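PDB 2OCD: L-asparaginase I from Vibrio cholerae, which probably catalyses the hydrolysis of L-asparagine to L-aspartate and ammonium, working as a homotetramer of the asparaginase 1 family. Local coordinates for residues 161-166 with 170-175; 147-150 with 155-158. One frame throughout, in Å; residues are numbered along the deposited sequence.

Contact 1: residues 161-166 with 170-175; sequences SRKSHA and SAFSSP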
loop_
_atom_site.group_PDB
_atom_site.type_symbol
_atom_site.label_atom_id
_atom_site.label_comp_id
_atom_site.label_asym_id
_atom_site.label_seq_id
_atom_site.Cartn_x
_atom_site.Cartn_y
_atom_site.Cartn_z
ATOM N N SER B 161 12.886 14.995 6.684
ATOM C CA SER B 161 11.705 15.193 5.873
ATOM C C SER B 161 11.950 15.823 4.544
ATOM O O SER B 161 12.881 16.565 4.369
ATOM C CB SER B 161 10.669 16.027 6.658
ATOM O OG SER B 161 10.045 15.177 7.628
ATOM N N ARG B 162 11.093 15.510 3.599
ATOM C CA ARG B 162 11.000 16.327 2.428
ATOM C C ARG B 162 9.661 16.258 1.737
ATOM O O ARG B 162 8.906 15.328 1.927
ATOM C CB ARG B 162 12.132 16.048 1.460
ATOM C CG ARG B 162 12.474 14.584 1.214
ATOM C CD ARG B 162 13.994 14.384 1.079
ATOM N NE ARG B 162 14.458 14.196 -0.300
ATOM C CZ ARG B 162 14.516 15.123 -1.266
ATOM N NH1 ARG B 162 14.114 16.394 -1.087
ATOM N NH2 ARG B 162 14.980 14.755 -2.454
ATOM N N LYS B 163 9.398 17.301 0.953
ATOM C CA LYS B 163 8.199 17.405 0.152
ATOM C C LYS B 163 8.338 16.533 -1.075
ATOM O O LYS B 163 9.012 16.869 -2.040
ATOM C CB LYS B 163 7.895 18.846 -0.248
ATOM C CG LYS B 163 6.455 19.046 -0.786
ATOM C CD LYS B 163 6.028 20.506 -0.655
ATOM C CE LYS B 163 4.931 20.928 -1.616
ATOM N NZ LYS B 163 4.940 22.432 -1.813
ATOM N N SER B 164 7.653 15.410 -1.006
ATOM C CA SER B 164 7.764 14.350 -1.982
ATOM C C SER B 164 6.751 14.561 -3.097
ATOM O O SER B 164 6.994 14.140 -4.246
ATOM C CB SER B 164 7.486 13.021 -1.279
ATOM O OG SER B 164 6.262 13.079 -0.567
ATOM N N HIS B 165 5.631 15.211 -2.764
ATOM C CA HIS B 165 4.548 15.369 -3.732
ATOM C C HIS B 165 3.985 16.793 -3.690
ATOM O O HIS B 165 3.831 17.373 -2.609
ATOM C CB HIS B 165 3.452 14.324 -3.471
ATOM C CG HIS B 165 2.540 14.071 -4.638
ATOM N ND1 HIS B 165 2.149 12.802 -5.005
ATOM C CD2 HIS B 165 1.907 14.919 -5.490
ATOM C CE1 HIS B 165 1.321 12.878 -6.036
ATOM N NE2 HIS B 165 1.161 14.152 -6.352
ATOM N N ALA B 166 3.702 17.353 -4.868
ATOM C CA ALA B 166 3.116 18.686 -4.976
ATOM C C ALA B 166 2.140 18.746 -6.136
ATOM O O ALA B 166 2.537 18.562 -7.299
ATOM C CB ALA B 166 4.183 19.701 -5.182
ATOM N N SER B 170 -0.544 17.182 -2.195
ATOM C CA SER B 170 0.765 17.502 -1.639
ATOM C C SER B 170 1.070 16.755 -0.320
ATOM O O SER B 170 0.174 16.471 0.463
ATOM C CB SER B 170 0.896 19.018 -1.466
ATOM O OG SER B 170 1.547 19.333 -0.263
ATOM N N ALA B 171 2.340 16.445 -0.078
ATOM C CA ALA B 171 2.683 15.506 0.956
ATOM C C ALA B 171 4.160 15.523 1.346
ATOM O O ALA B 171 5.018 15.942 0.583
ATOM C CB ALA B 171 2.302 14.123 0.497
ATOM N N PHE B 172 4.455 15.025 2.534
ATOM C CA PHE B 172 5.835 14.916 3.001
ATOM C C PHE B 172 6.139 13.489 3.467
ATOM O O PHE B 172 5.332 12.897 4.153
ATOM C CB PHE B 172 6.086 15.842 4.171
ATOM C CG PHE B 172 5.986 17.290 3.831
ATOM C CD1 PHE B 172 7.122 18.043 3.590
ATOM C CD2 PHE B 172 4.753 17.921 3.785
ATOM C CE1 PHE B 172 7.040 19.385 3.274
ATOM C CE2 PHE B 172 4.654 19.247 3.465
ATOM C CZ PHE B 172 5.807 19.987 3.198
ATOM N N SER B 173 7.330 12.989 3.139
ATOM C CA SER B 173 7.868 11.714 3.679
ATOM C C SER B 173 9.260 11.877 4.290
ATOM O O SER B 173 9.993 12.846 3.981
ATOM C CB SER B 173 8.036 10.725 2.556
ATOM O OG SER B 173 8.750 11.412 1.564
ATOM N N SER B 174 9.614 10.924 5.156
ATOM C CA SER B 174 10.962 10.762 5.592
ATOM C C SER B 174 11.393 9.445 5.055
ATOM O O SER B 174 11.194 8.439 5.664
ATOM C CB SER B 174 11.108 10.846 7.129
ATOM O OG SER B 174 9.998 10.407 7.858
ATOM N N PRO B 175 12.001 9.440 3.888
ATOM C CA PRO B 175 12.192 8.142 3.214
ATOM C C PRO B 175 13.082 7.176 3.973
ATOM O O PRO B 175 12.903 5.966 3.869
ATOM C CB PRO B 175 12.885 8.525 1.890
ATOM C CG PRO B 175 12.682 10.010 1.761
ATOM C CD PRO B 175 12.593 10.557 3.133
#
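A classic beta bulge interrupts the antiparallel hairpin of strands 162-166 and 171-173, with Ser164 and His165 both set against Ala171. Before the bulge the pairing is regular: Arg162 and Ser173 form a hydrogen-bonded pair, with Arg162 N 2.9 Å from Ser173 O and Ser173 N 3.1 Å from Arg162 O. At the bulge a single carbonyl serves two residues. Ser164 N donates to Ala171 O at 3.1 Å; His165 N and Ser164 OG also donate to it, more weakly. That hydroxyl reaches the carbonyl because OG sits between the backbone N and the carbonyl carbon (chi1 52°). Beyond the bulge Ala171 N returns a bond to His165 O, and the two CB atoms meet on the face that also carries Arg162 and Ser173.

The other face belongs to Lys163 and Phe172. The lysine chain runs extended across the ring, its CG 4.1 Å above the ring plane and offset toward the rim, while its CB lies 3.7 Å from Phe172 CE1. The ring thus lines the aliphatic stem whose NZ forms a salt bridge with Asp92 and a hydrogen bond with Thr91, residues predicted to belong to the substrate site and, for Thr91, to the catalytic machinery. His165 and Ala166 pair in parallel with a strand of a second subunit, carrying the small sheet across the interface. Near the turn, the lysine stem also approaches the residue just before the facing strand, with Lys163 CE 4.0 Å from Ser170 OG.

Contact 2: residues 147-150 with 155-158; sequences VTLF and LMRG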
loop_
_atom_site.group_PDB
_atom_site.type_symbol
_atom_site.label_atom_id
_atom_site.label_comp_id
_atom_site.label_asym_id
_atom_site.label_seq_id
_atom_site.Cartn_x
_atom_site.Cartn_y
_atom_site.Cartn_z
ATOM N N VAL B 147 12.678 19.027 16.787
ATOM C CA VAL B 147 11.988 19.706 15.691
ATOM C C VAL B 147 11.316 18.668 14.781
ATOM O O VAL B 147 11.974 17.865 14.139
ATOM C CB VAL B 147 12.926 20.641 14.917
ATOM C CG1 VAL B 147 12.161 21.348 13.841
ATOM C CG2 VAL B 147 13.475 21.695 15.853
ATOM N N THR B 148 9.993 18.670 14.763
ATOM C CA THR B 148 9.246 17.684 13.982
ATOM C C THR B 148 8.320 18.362 12.966
ATOM O O THR B 148 8.176 19.606 12.961
ATOM C CB THR B 148 8.433 16.764 14.934
ATOM O OG1 THR B 148 7.533 17.554 15.730
ATOM C CG2 THR B 148 9.407 15.939 15.870
ATOM N N LEU B 149 7.709 17.557 12.093
ATOM C CA LEU B 149 6.941 18.084 10.940
ATOM C C LEU B 149 5.687 17.259 10.817
ATOM O O LEU B 149 5.751 16.030 10.674
ATOM C CB LEU B 149 7.773 18.050 9.644
ATOM C CG LEU B 149 7.242 18.702 8.349
ATOM C CD1 LEU B 149 8.355 19.158 7.358
ATOM C CD2 LEU B 149 6.309 17.823 7.568
ATOM N N PHE B 150 4.546 17.915 10.913
ATOM C CA PHE B 150 3.318 17.184 10.895
ATOM C C PHE B 150 2.553 17.435 9.585
ATOM O O PHE B 150 2.269 18.603 9.235
ATOM C CB PHE B 150 2.514 17.544 12.132
ATOM C CG PHE B 150 1.290 16.729 12.302
ATOM C CD1 PHE B 150 1.375 15.379 12.609
ATOM C CD2 PHE B 150 0.062 17.283 12.190
ATOM C CE1 PHE B 150 0.228 14.593 12.761
ATOM C CE2 PHE B 150 -1.069 16.490 12.346
ATOM C CZ PHE B 150 -0.975 15.160 12.617
ATOM N N LEU B 155 3.796 12.373 12.036
ATOM C CA LEU B 155 4.758 13.286 12.562
ATOM C C LEU B 155 6.105 12.753 12.208
ATOM O O LEU B 155 6.451 11.651 12.624
ATOM C CB LEU B 155 4.650 13.334 14.076
ATOM C CG LEU B 155 5.606 14.338 14.720
ATOM C CD1 LEU B 155 5.127 15.762 14.395
ATOM C CD2 LEU B 155 5.753 14.086 16.252
HETATM N N MSE B 156 6.894 13.538 11.488
HETATM C CA MSE B 156 8.211 13.082 11.072
HETATM C C MSE B 156 9.312 13.881 11.699
HETATM O O MSE B 156 9.117 15.024 12.020
HETATM C CB MSE B 156 8.332 13.153 9.556
HETATM C CG MSE B 156 7.329 12.271 8.839
HETATM SE SE MSE B 156 6.882 13.050 7.103
HETATM C CE MSE B 156 5.236 14.033 7.720
ATOM N N ARG B 157 10.491 13.283 11.851
ATOM C CA ARG B 157 11.662 14.068 12.271
ATOM C C ARG B 157 11.877 15.194 11.265
ATOM O O ARG B 157 11.908 14.950 10.083
ATOM C CB ARG B 157 12.901 13.190 12.398
ATOM C CG ARG B 157 14.128 13.944 12.864
ATOM C CD ARG B 157 15.261 13.015 13.379
ATOM N NE ARG B 157 14.883 12.401 14.641
ATOM C CZ ARG B 157 15.266 11.209 15.069
ATOM N NH1 ARG B 157 16.070 10.463 14.362
ATOM N NH2 ARG B 157 14.821 10.765 16.226
ATOM N N GLY B 158 11.990 16.426 11.744
ATOM C CA GLY B 158 12.092 17.592 10.893
ATOM C C GLY B 158 13.183 17.484 9.883
ATOM O O GLY B 158 12.960 17.648 8.678
#
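With CG anti to the backbone N (chi1 -177°) and a turn at chi2 of 71°, Leu155 swings its CD1 methyl back over the neighbouring strand, to 3.3 Å from Thr148 OG1 and 3.9 Å from Phe150 CB. The Phe150 side chain also leaves its backbone anti to N, which carries the ring alongside Leu155, and chi2 of 69° turns its edge to the Leu155 backbone, CA lying in the ring plane. Phe150 and Leu155 lie on one face of a tight beta hairpin, strands 147-151 and 154-157, within the mixed sheet of the N-terminal domain.

On the opposite face Leu149 and Met156, a selenomethionine in this crystal, cross at an angle, with Leu149 CD2 3.9 Å from Met156 CE. Their backbones form the hydrogen-bonded pair: Met156 N donates to Leu149 O at 2.9 Å, and Leu149 N returns a bond to Met156 O. At the end of the pairing, where the chain leaves the strand, Gly158 N donates to Val147 O at 2.8 Å.

Strand 112-115 continues the sheet beside 147-151, and strand 181-183 beside 154-157, while helix 127-141 packs on Phe150. Apart from the threonine hydroxyl, which has a weak bond to Val112 O, the side chains that meet across this hairpin are hydrocarbon or selenoether, implying that its polar requirements are met chiefly by backbone pairing and its cohesion by apolar burial.

Two successive hairpins of one chain illustrate how place in the fold sets chemistry. Contact 2 is core: its strands lie inside the large mixed sheet, and no other subunit touches the two segments. Contact 1 is only partly buried, forms a separate two-stranded sheet, and reaches both the predicted substrate site and the subunit interface. Accordingly, apolar side chains dominate the 147-150/155-158 pairing, whereas serines and charged groups are prominent in 161-166/170-175. The contacts share no strand, yet they touch directly: Met156 CB packs 3.3 Å from Ser161 OG, and Leu149 CD2 lies 3.8 Å from Phe172 CG, joining the bulged hairpin to the core sheet.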